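Local coordinates for fatty acid synthase 1, isoform A (PDB 6FN6), which probably catalyses steps in building long-chain saturated fatty acids, this chain being its modifying region with dehydratase, enoylreductase and ketoreductase activities, at residues I291-I294 with I295-S299; V854-G857 with I858-A862; V893-V896 with R897-E900; Y1041-Q1044 with F1045-I1049. All coordinates share one frame; numbering follows the deposited sequence.

All four contacts are local, and no two lie on the same helix or strand. Contact 1 is the buried one: an isoleucine pair and an asparagine side-chain bond to the last turn close helix 279-296. Contact 2 also ends a helix, but in glycine and with a more exposed flank, so backbone bonds do most of the work. Contact 3, in the same enoylreductase part as contact 2 and about 24 Å from it between centres, leaves a strand for a loop. Contact 4 stays helical in the ketoreductase, joining a buried aspartate held by arginines to a partly exposed aromatic flank. In contacts 1 and 4 buried polar groups are matched by directional partners, while the ion pair of contact 3 lies nearer the surface and is long.

Contact 1: I291-I294 with I295-S299; sequences IQVI and IENSS
I291 and I295 stand one helical turn apart, and their side chains slant across each other on the same flank of helix 279-296. The touch is made by branches: methyl CG2 of I291 meets CD1 of I295 at 3.6 Å. In I291, with CG1 beside the backbone N (chi1 -66°), CG2 falls anti to that nitrogen and toward I295. Branched, wholly apolar side chains suit this flank, because I291 and I294 rest on strands 374-380 and 402-409 of a sheet whose strand order is that of class I methyltransferases, consistent with the pseudo-methyltransferase domain of animal fatty acid synthases.

On the next flank, V293 and N297 run alongside each other, and ND2 of N297 bonds to O of V293 at 2.9 Å, the acceptor lying near the amide plane. The backbone N-H of N297 is bent from both of its acceptors and divided weakly between O of V293 and O of I294. The other end of the amide, OD1, takes the backbone N of I541. Farther along, OG of the poorly ordered S298 reaches back to O of I295 at 3.0 Å.

E296 and Q292 both turn to R554, E296 through a salt bridge and Q292 through a hydrogen bond from NE of the arginine to its OE1, while NE2 of Q292 bonds to OD1 of D288 and O of H555. The chemistry implies a helix end held on two sides: by dispersion against the sheet, and by directional bonds to the pseudo-ketoreductase region, with the buried asparagine amide using both of its ends.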
loop_
_atom_site.group_PDB
_atom_site.type_symbol
_atom_site.label_atom_id
_atom_site.label_comp_id
_atom_site.label_asym_id
_atom_site.label_seq_id
_atom_site.Cartn_x
_atom_site.Cartn_y
_atom_site.Cartn_z
ATOM N N ILE A 291 59.699 -38.810 -0.319
ATOM C CA ILE A 291 59.985 -37.480 0.204
ATOM C C ILE A 291 59.823 -37.478 1.720
ATOM O O ILE A 291 60.573 -36.814 2.435
ATOM C CB ILE A 291 59.085 -36.420 -0.460
ATOM C CG1 ILE A 291 59.414 -36.294 -1.952
ATOM C CG2 ILE A 291 59.224 -35.066 0.237
ATOM C CD1 ILE A 291 60.806 -35.771 -2.256
ATOM N N GLN A 292 58.840 -38.225 2.208
ATOM C CA GLN A 292 58.612 -38.329 3.643
ATOM C C GLN A 292 59.841 -38.869 4.364
ATOM O O GLN A 292 60.233 -38.347 5.407
ATOM C CB GLN A 292 57.405 -39.218 3.934
ATOM C CG GLN A 292 56.082 -38.493 3.839
ATOM C CD GLN A 292 54.906 -39.392 4.142
ATOM O OE1 GLN A 292 54.927 -40.152 5.109
ATOM N NE2 GLN A 292 53.872 -39.317 3.310
ATOM N N VAL A 293 60.439 -39.919 3.811
ATOM C CA VAL A 293 61.623 -40.526 4.405
ATOM C C VAL A 293 62.776 -39.524 4.407
ATOM O O VAL A 293 63.542 -39.450 5.367
ATOM C CB VAL A 293 62.010 -41.821 3.666
ATOM C CG1 VAL A 293 63.340 -42.374 4.190
ATOM C CG2 VAL A 293 60.906 -42.858 3.808
ATOM N N ILE A 294 62.895 -38.758 3.325
ATOM C CA ILE A 294 63.963 -37.774 3.197
ATOM C C ILE A 294 63.784 -36.675 4.238
ATOM O O ILE A 294 64.735 -36.302 4.924
ATOM C CB ILE A 294 64.005 -37.185 1.773
ATOM C CG1 ILE A 294 64.306 -38.284 0.756
ATOM C CG2 ILE A 294 65.051 -36.081 1.672
ATOM C CD1 ILE A 294 64.051 -37.879 -0.678
ATOM N N ILE A 295 62.568 -36.152 4.349
ATOM C CA ILE A 295 62.273 -35.113 5.329
ATOM C C ILE A 295 62.573 -35.658 6.719
ATOM O O ILE A 295 63.205 -34.992 7.539
ATOM C CB ILE A 295 60.804 -34.625 5.211
ATOM C CG1 ILE A 295 60.598 -33.891 3.885
ATOM C CG2 ILE A 295 60.433 -33.713 6.381
ATOM C CD1 ILE A 295 59.148 -33.598 3.551
ATOM N N GLU A 296 62.113 -36.878 6.970
ATOM C CA GLU A 296 62.307 -37.535 8.256
ATOM C C GLU A 296 63.789 -37.636 8.618
ATOM O O GLU A 296 64.146 -37.628 9.794
ATOM C CB GLU A 296 61.665 -38.926 8.229
ATOM C CG GLU A 296 61.470 -39.566 9.594
ATOM C CD GLU A 296 60.568 -40.790 9.538
ATOM O OE1 GLU A 296 59.560 -40.826 10.279
ATOM O OE2 GLU A 296 60.877 -41.725 8.767
ATOM N N ASN A 297 64.645 -37.729 7.602
ATOM C CA ASN A 297 66.075 -37.933 7.816
ATOM C C ASN A 297 66.918 -36.756 7.331
ATOM O O ASN A 297 68.013 -36.943 6.802
ATOM C CB ASN A 297 66.532 -39.215 7.112
ATOM C CG ASN A 297 66.026 -40.466 7.800
ATOM O OD1 ASN A 297 66.577 -40.894 8.815
ATOM N ND2 ASN A 297 64.968 -41.058 7.255
ATOM N N SER A 298 66.408 -35.543 7.514
ATOM C CA SER A 298 67.162 -34.339 7.179
ATOM C C SER A 298 67.423 -33.514 8.434
ATOM O O SER A 298 67.694 -32.315 8.353
ATOM C CB SER A 298 66.417 -33.501 6.140
ATOM O OG SER A 298 65.224 -32.964 6.680
ATOM N N SER A 299 67.348 -34.164 9.592
ATOM C CA SER A 299 67.516 -33.479 10.866
ATOM C C SER A 299 66.501 -32.339 10.945
ATOM O O SER A 299 65.349 -32.510 10.545
ATOM C CB SER A 299 68.954 -32.968 11.016
ATOM O OG SER A 299 69.296 -32.055 9.987
#

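Contact 2: V854-G857 with I858-A862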
loop_
_atom_site.group_PDB
_atom_site.type_symbol
_atom_site.label_atom_id
_atom_site.label_comp_id
_atom_site.label_asym_id
_atom_site.label_seq_id
_atom_site.Cartn_x
_atom_site.Cartn_y
_atom_site.Cartn_z
ATOM N N VAL A 854 -9.255 -30.869 -5.154
ATOM C CA VAL A 854 -8.394 -31.449 -6.173
ATOM C C VAL A 854 -8.940 -32.815 -6.563
ATOM O O VAL A 854 -8.999 -33.156 -7.742
ATOM C CB VAL A 854 -6.933 -31.553 -5.681
ATOM C CG1 VAL A 854 -6.053 -32.247 -6.721
ATOM C CG2 VAL A 854 -6.381 -30.177 -5.353
ATOM N N ALA A 855 -9.359 -33.586 -5.565
ATOM C CA ALA A 855 -9.887 -34.921 -5.809
ATOM C C ALA A 855 -11.109 -34.855 -6.722
ATOM O O ALA A 855 -11.188 -35.575 -7.719
ATOM C CB ALA A 855 -10.240 -35.599 -4.494
ATOM N N GLU A 856 -12.056 -33.987 -6.374
ATOM C CA GLU A 856 -13.271 -33.807 -7.164
ATOM C C GLU A 856 -12.948 -33.297 -8.566
ATOM O O GLU A 856 -13.616 -33.647 -9.536
ATOM C CB GLU A 856 -14.226 -32.838 -6.461
ATOM C CG GLU A 856 -15.570 -32.661 -7.166
ATOM C CD GLU A 856 -16.450 -31.618 -6.497
ATOM O OE1 GLU A 856 -17.648 -31.540 -6.843
ATOM O OE2 GLU A 856 -15.945 -30.878 -5.626
ATOM N N GLY A 857 -11.924 -32.457 -8.662
ATOM C CA GLY A 857 -11.552 -31.840 -9.922
ATOM C C GLY A 857 -11.036 -32.799 -10.979
ATOM O O GLY A 857 -11.303 -32.622 -12.167
ATOM N N ILE A 858 -10.294 -33.814 -10.550
ATOM C CA ILE A 858 -9.684 -34.762 -11.475
ATOM C C ILE A 858 -10.748 -35.504 -12.279
ATOM O O ILE A 858 -10.630 -35.633 -13.497
ATOM C CB ILE A 858 -8.771 -35.746 -10.715
ATOM C CG1 ILE A 858 -7.625 -34.985 -10.042
ATOM C CG2 ILE A 858 -8.213 -36.809 -11.661
ATOM C CD1 ILE A 858 -6.806 -35.812 -9.062
ATOM N N LYS A 859 -11.784 -35.986 -11.603
ATOM C CA LYS A 859 -12.869 -36.692 -12.278
ATOM C C LYS A 859 -13.622 -35.766 -13.234
ATOM O O LYS A 859 -14.031 -36.177 -14.319
ATOM C CB LYS A 859 -13.831 -37.305 -11.257
ATOM C CG LYS A 859 -14.338 -36.337 -10.201
ATOM C CD LYS A 859 -15.408 -36.973 -9.327
ATOM C CE LYS A 859 -14.842 -38.076 -8.449
ATOM N NZ LYS A 859 -15.913 -38.772 -7.684
ATOM N N THR A 860 -13.800 -34.515 -12.825
ATOM C CA THR A 860 -14.510 -33.531 -13.636
ATOM C C THR A 860 -13.775 -33.280 -14.949
ATOM O O THR A 860 -14.392 -32.955 -15.965
ATOM C CB THR A 860 -14.673 -32.197 -12.887
ATOM O OG1 THR A 860 -15.309 -32.430 -11.624
ATOM C CG2 THR A 860 -15.505 -31.211 -13.702
ATOM N N GLY A 861 -12.454 -33.425 -14.915
ATOM C CA GLY A 861 -11.617 -33.133 -16.066
ATOM C C GLY A 861 -10.943 -31.776 -15.988
ATOM O O GLY A 861 -10.191 -31.397 -16.885
ATOM N N ALA A 862 -11.215 -31.038 -14.917
ATOM C CA ALA A 862 -10.609 -29.726 -14.728
ATOM C C ALA A 862 -9.124 -29.863 -14.405
ATOM O O ALA A 862 -8.317 -29.012 -14.783
ATOM C CB ALA A 862 -11.323 -28.967 -13.623
#
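One first torsion sets the apolar side of this turn: I858, with CG1 beside its nitrogen (chi1 -62°), folds CD1 back toward V854. The turn leads into a Schellman motif that ends helix 844-860 in the enoylreductase part of the chain, a member of the zinc-binding dehydrogenase family. CD1 of I858 lies 4.3 Å from CG1 of V854, a loose apolar touch one turn apart. Both residues continue the buried flank of the helix, V854 on S693 and Y696 of helix 689-702 and on W674, and I858 on W680. Branched aliphatics fit there because they offer methyls to aromatic neighbours without needing polar partners.

The backbone pattern is already loose here. N of I858 bonds to O of V854 at 3.2 Å and, weakly, to O of A855 at 3.5 Å. The T860 hydroxyl lies 3.0 Å from O of E856, but that bond is doubtful because the oxygen is imprecisely placed.

G861 then takes a positive phi of 100°, at which a CB would press on the preceding carbonyl, so glycine fits naturally. Its N makes a weak bond to O of I858. A862 lies beyond the helix, a small buried residue against Y696, while its O meets OG of S726. The motif closes where the N of A862 makes a weak 3.2 Å bond to O of G857, with CB of A862 3.9 Å from that oxygen.

Contact 3: V893-V896 with R897-E900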
loop_
_atom_site.group_PDB
_atom_site.type_symbol
_atom_site.label_atom_id
_atom_site.label_comp_id
_atom_site.label_asym_id
_atom_site.label_seq_id
_atom_site.Cartn_x
_atom_site.Cartn_y
_atom_site.Cartn_z
ATOM N N VAL A 893 10.448 -32.316 -13.799
ATOM C CA VAL A 893 10.387 -33.517 -12.967
ATOM C C VAL A 893 11.685 -34.325 -13.009
ATOM O O VAL A 893 12.301 -34.486 -14.062
ATOM C CB VAL A 893 9.200 -34.409 -13.381
ATOM C CG1 VAL A 893 8.981 -35.513 -12.351
ATOM C CG2 VAL A 893 7.935 -33.574 -13.561
ATOM N N ILE A 894 12.086 -34.839 -11.848
ATOM C CA ILE A 894 13.251 -35.718 -11.759
ATOM C C ILE A 894 12.804 -37.169 -11.661
ATOM O O ILE A 894 12.034 -37.538 -10.774
ATOM C CB ILE A 894 14.150 -35.340 -10.570
ATOM C CG1 ILE A 894 14.853 -34.015 -10.852
ATOM C CG2 ILE A 894 15.189 -36.436 -10.312
ATOM C CD1 ILE A 894 15.595 -33.443 -9.668
ATOM N N LYS A 895 13.309 -37.985 -12.581
ATOM C CA LYS A 895 12.977 -39.403 -12.635
ATOM C C LYS A 895 13.889 -40.202 -11.711
ATOM O O LYS A 895 14.970 -40.633 -12.111
ATOM C CB LYS A 895 13.095 -39.910 -14.075
ATOM C CG LYS A 895 12.833 -41.398 -14.269
ATOM C CD LYS A 895 13.619 -41.935 -15.457
ATOM C CE LYS A 895 13.149 -41.322 -16.768
ATOM N NZ LYS A 895 13.957 -41.797 -17.924
ATOM N N VAL A 896 13.447 -40.394 -10.473
ATOM C CA VAL A 896 14.218 -41.156 -9.503
ATOM C C VAL A 896 14.167 -42.639 -9.862
ATOM O O VAL A 896 15.184 -43.333 -9.832
ATOM C CB VAL A 896 13.705 -40.914 -8.072
ATOM C CG1 VAL A 896 14.585 -41.631 -7.062
ATOM C CG2 VAL A 896 13.647 -39.418 -7.768
ATOM N N ARG A 897 12.971 -43.118 -10.195
ATOM C CA ARG A 897 12.775 -44.505 -10.597
ATOM C C ARG A 897 11.891 -44.586 -11.838
ATOM O O ARG A 897 10.923 -43.837 -11.966
ATOM C CB ARG A 897 12.141 -45.304 -9.461
ATOM C CG ARG A 897 12.958 -45.340 -8.187
ATOM C CD ARG A 897 12.183 -46.036 -7.081
ATOM N NE ARG A 897 11.830 -47.408 -7.437
ATOM C CZ ARG A 897 12.450 -48.494 -6.984
ATOM N NH1 ARG A 897 13.471 -48.396 -6.138
ATOM N NH2 ARG A 897 12.043 -49.692 -7.378
ATOM N N ASP A 898 12.223 -45.497 -12.745
ATOM C CA ASP A 898 11.368 -45.798 -13.887
ATOM C C ASP A 898 10.137 -46.564 -13.417
ATOM O O ASP A 898 10.247 -47.507 -12.636
ATOM C CB ASP A 898 12.131 -46.600 -14.939
ATOM C CG ASP A 898 12.993 -45.725 -15.828
ATOM O OD1 ASP A 898 12.450 -44.777 -16.431
ATOM O OD2 ASP A 898 14.213 -45.974 -15.908
ATOM N N GLU A 899 8.964 -46.157 -13.891
ATOM C CA GLU A 899 7.721 -46.791 -13.469
ATOM C C GLU A 899 7.567 -48.183 -14.084
ATOM O O GLU A 899 7.798 -48.384 -15.278
ATOM C CB GLU A 899 6.523 -45.916 -13.842
ATOM C CG GLU A 899 5.183 -46.475 -13.387
ATOM C CD GLU A 899 4.018 -45.577 -13.751
ATOM O OE1 GLU A 899 4.253 -44.500 -14.340
ATOM O OE2 GLU A 899 2.864 -45.946 -13.443
ATOM N N GLU A 900 7.175 -49.138 -13.246
ATOM C CA GLU A 900 6.904 -50.502 -13.686
ATOM C C GLU A 900 5.798 -50.531 -14.734
ATOM O O GLU A 900 4.885 -49.705 -14.715
ATOM C CB GLU A 900 6.524 -51.387 -12.497
ATOM C CG GLU A 900 7.678 -51.679 -11.550
ATOM C CD GLU A 900 7.952 -50.542 -10.587
ATOM O OE1 GLU A 900 7.359 -49.457 -10.754
ATOM O OE2 GLU A 900 8.763 -50.734 -9.657
#
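K895 and D898 meet across the bend where strand 891-895 ends, and the lysine can be traced outward. From CB its chain sets off with CG anti to the backbone N (chi1 177°), which carries CG within 3.9 Å of the R897 carbonyl O. CD comes next and lies closest to the aspartate, 3.2 Å from OD1 of D898. A turn at the third torsion (chi3 -65°) then keeps CE near the same oxygen, at 3.5 Å, so the aliphatic stem crosses the aspartate side chain obliquely, alongside OD1. The tip, NZ, ends 3.7 Å from OD1, a long salt bridge.

The strand itself belongs to the enoylreductase part, pairing antiparallel with 601-611 and parallel with 868-872, and K895 sits at its end, where a long flexible amine suits a partly exposed position. V896 follows with helical backbone angles, turning the chain aside; its apolar isopropyl group suits a buried place. The R897 guanidinium is engaged outside the bend: NH2 bonds to O of K909, while its side chain touches T605 and Y607. Farther on, E900 forms a salt bridge with R646 and also bonds the Y607 hydroxyl.

Contact 4: Y1041-Q1044 with F1045-I1049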
loop_
_atom_site.group_PDB
_atom_site.type_symbol
_atom_site.label_atom_id
_atom_site.label_comp_id
_atom_site.label_asym_id
_atom_site.label_seq_id
_atom_site.Cartn_x
_atom_site.Cartn_y
_atom_site.Cartn_z
ATOM N N TYR A 1041 42.169 -47.306 30.841
ATOM C CA TYR A 1041 41.133 -47.998 31.598
ATOM C C TYR A 1041 39.800 -48.015 30.850
ATOM O O TYR A 1041 39.092 -49.023 30.862
ATOM C CB TYR A 1041 40.950 -47.344 32.971
ATOM C CG TYR A 1041 42.075 -47.614 33.952
ATOM C CD1 TYR A 1041 42.708 -48.851 34.003
ATOM C CD2 TYR A 1041 42.500 -46.627 34.831
ATOM C CE1 TYR A 1041 43.733 -49.093 34.898
ATOM C CE2 TYR A 1041 43.524 -46.860 35.729
ATOM C CZ TYR A 1041 44.136 -48.093 35.759
ATOM O OH TYR A 1041 45.156 -48.322 36.654
ATOM N N LEU A 1042 39.451 -46.900 30.212
ATOM C CA LEU A 1042 38.236 -46.840 29.403
ATOM C C LEU A 1042 38.287 -47.884 28.292
ATOM O O LEU A 1042 37.296 -48.558 28.010
ATOM C CB LEU A 1042 38.042 -45.444 28.810
ATOM C CG LEU A 1042 37.568 -44.367 29.788
ATOM C CD1 LEU A 1042 37.675 -42.985 29.168
ATOM C CD2 LEU A 1042 36.151 -44.640 30.242
ATOM N N ASP A 1043 39.456 -48.021 27.673
ATOM C CA ASP A 1043 39.663 -49.037 26.652
ATOM C C ASP A 1043 39.414 -50.419 27.238
ATOM O O ASP A 1043 38.664 -51.218 26.681
ATOM C CB ASP A 1043 41.083 -48.955 26.088
ATOM C CG ASP A 1043 41.485 -50.209 25.328
ATOM O OD1 ASP A 1043 40.608 -50.829 24.689
ATOM O OD2 ASP A 1043 42.677 -50.580 25.375
ATOM N N GLN A 1044 40.042 -50.681 28.376
ATOM C CA GLN A 1044 40.021 -52.002 28.992
ATOM C C GLN A 1044 38.608 -52.453 29.368
ATOM O O GLN A 1044 38.189 -53.554 29.016
ATOM C CB GLN A 1044 40.917 -51.986 30.234
ATOM C CG GLN A 1044 40.878 -53.240 31.087
ATOM C CD GLN A 1044 41.804 -53.141 32.284
ATOM O OE1 GLN A 1044 42.677 -52.274 32.339
ATOM N NE2 GLN A 1044 41.607 -54.021 33.260
ATOM N N PHE A 1045 37.869 -51.591 30.058
ATOM C CA PHE A 1045 36.567 -51.965 30.606
ATOM C C PHE A 1045 35.433 -51.880 29.587
ATOM O O PHE A 1045 34.420 -52.563 29.732
ATOM C CB PHE A 1045 36.239 -51.086 31.812
ATOM C CG PHE A 1045 37.142 -51.314 32.990
ATOM C CD1 PHE A 1045 37.091 -52.502 33.697
ATOM C CD2 PHE A 1045 38.044 -50.343 33.386
ATOM C CE1 PHE A 1045 37.921 -52.717 34.779
ATOM C CE2 PHE A 1045 38.876 -50.551 34.467
ATOM C CZ PHE A 1045 38.815 -51.741 35.164
ATOM N N SER A 1046 35.591 -51.040 28.568
ATOM C CA SER A 1046 34.572 -50.923 27.531
ATOM C C SER A 1046 34.453 -52.239 26.765
ATOM O O SER A 1046 33.372 -52.599 26.300
ATOM C CB SER A 1046 34.890 -49.773 26.571
ATOM O OG SER A 1046 36.111 -49.987 25.888
ATOM N N ARG A 1047 35.570 -52.951 26.636
ATOM C CA ARG A 1047 35.585 -54.252 25.970
ATOM C C ARG A 1047 34.589 -55.205 26.620
ATOM O O ARG A 1047 33.977 -56.029 25.946
ATOM C CB ARG A 1047 36.986 -54.868 26.000
ATOM C CG ARG A 1047 38.035 -54.098 25.216
ATOM C CD ARG A 1047 39.387 -54.778 25.308
ATOM N NE ARG A 1047 40.466 -53.958 24.762
ATOM C CZ ARG A 1047 41.616 -54.441 24.295
ATOM N NH1 ARG A 1047 41.845 -55.749 24.293
ATOM N NH2 ARG A 1047 42.538 -53.615 23.821
ATOM N N ASP A 1048 34.451 -55.103 27.937
ATOM C CA ASP A 1048 33.571 -55.988 28.694
ATOM C C ASP A 1048 32.150 -55.432 28.774
ATOM O O ASP A 1048 31.174 -56.170 28.640
ATOM C CB ASP A 1048 34.118 -56.206 30.107
ATOM C CG ASP A 1048 35.508 -56.818 30.111
ATOM O OD1 ASP A 1048 35.823 -57.598 29.186
ATOM O OD2 ASP A 1048 36.289 -56.521 31.042
ATOM N N ILE A 1049 32.044 -54.127 29.002
ATOM C CA ILE A 1049 30.761 -53.488 29.267
ATOM C C ILE A 1049 30.046 -53.100 27.978
ATOM O O ILE A 1049 28.904 -53.499 27.741
ATOM C CB ILE A 1049 30.953 -52.250 30.165
ATOM C CG1 ILE A 1049 31.634 -52.639 31.482
ATOM C CG2 ILE A 1049 29.613 -51.575 30.447
ATOM C CD1 ILE A 1049 32.236 -51.468 32.228
#
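F1045 meets Y1041 one turn back: its N bonds to the Y1041 carbonyl O at 3.0 Å, and ring atom CE2 lies 4.1 Å from CB of the tyrosine. The side-chain amide of Q1044 covers one face of the phenylalanine ring, the two planes only 17° apart, with NE2 4.1 Å from CZ. A flat amide suits this partly exposed place, shielding the ring while staying polar at its end. The ring also touches L996 of helix 989-1002.

S1046 is small enough to sit against strand 1005-1011. Its OG lies 2.8 Å from O of L1042 and 2.9 Å from O of D1043, and its single proton may serve either; R1088 donates to the hydroxyl as well. Helix 1034-1049 links parallel strands 1005-1011 and 1055-1060, a beta-alpha-beta crossover of the ketoreductase's Rossmann fold.

R1047, its chain extended from CG to NE, throws the guanidinium back over D1043. NE bonds to OD1 at 3.1 Å, almost straight (165°), with the oxygen in the guanidinium plane but NE approaching from above the carboxylate; NH2 adds weak bonds to both oxygens. R1088 forms a second salt bridge to OD1 of D1043, so the buried aspartate has two cationic partners, which probably favours its charged form. At D1048 and I1049 the two backbone nitrogens share O of F1045, and I1049 sets its side chain on L996.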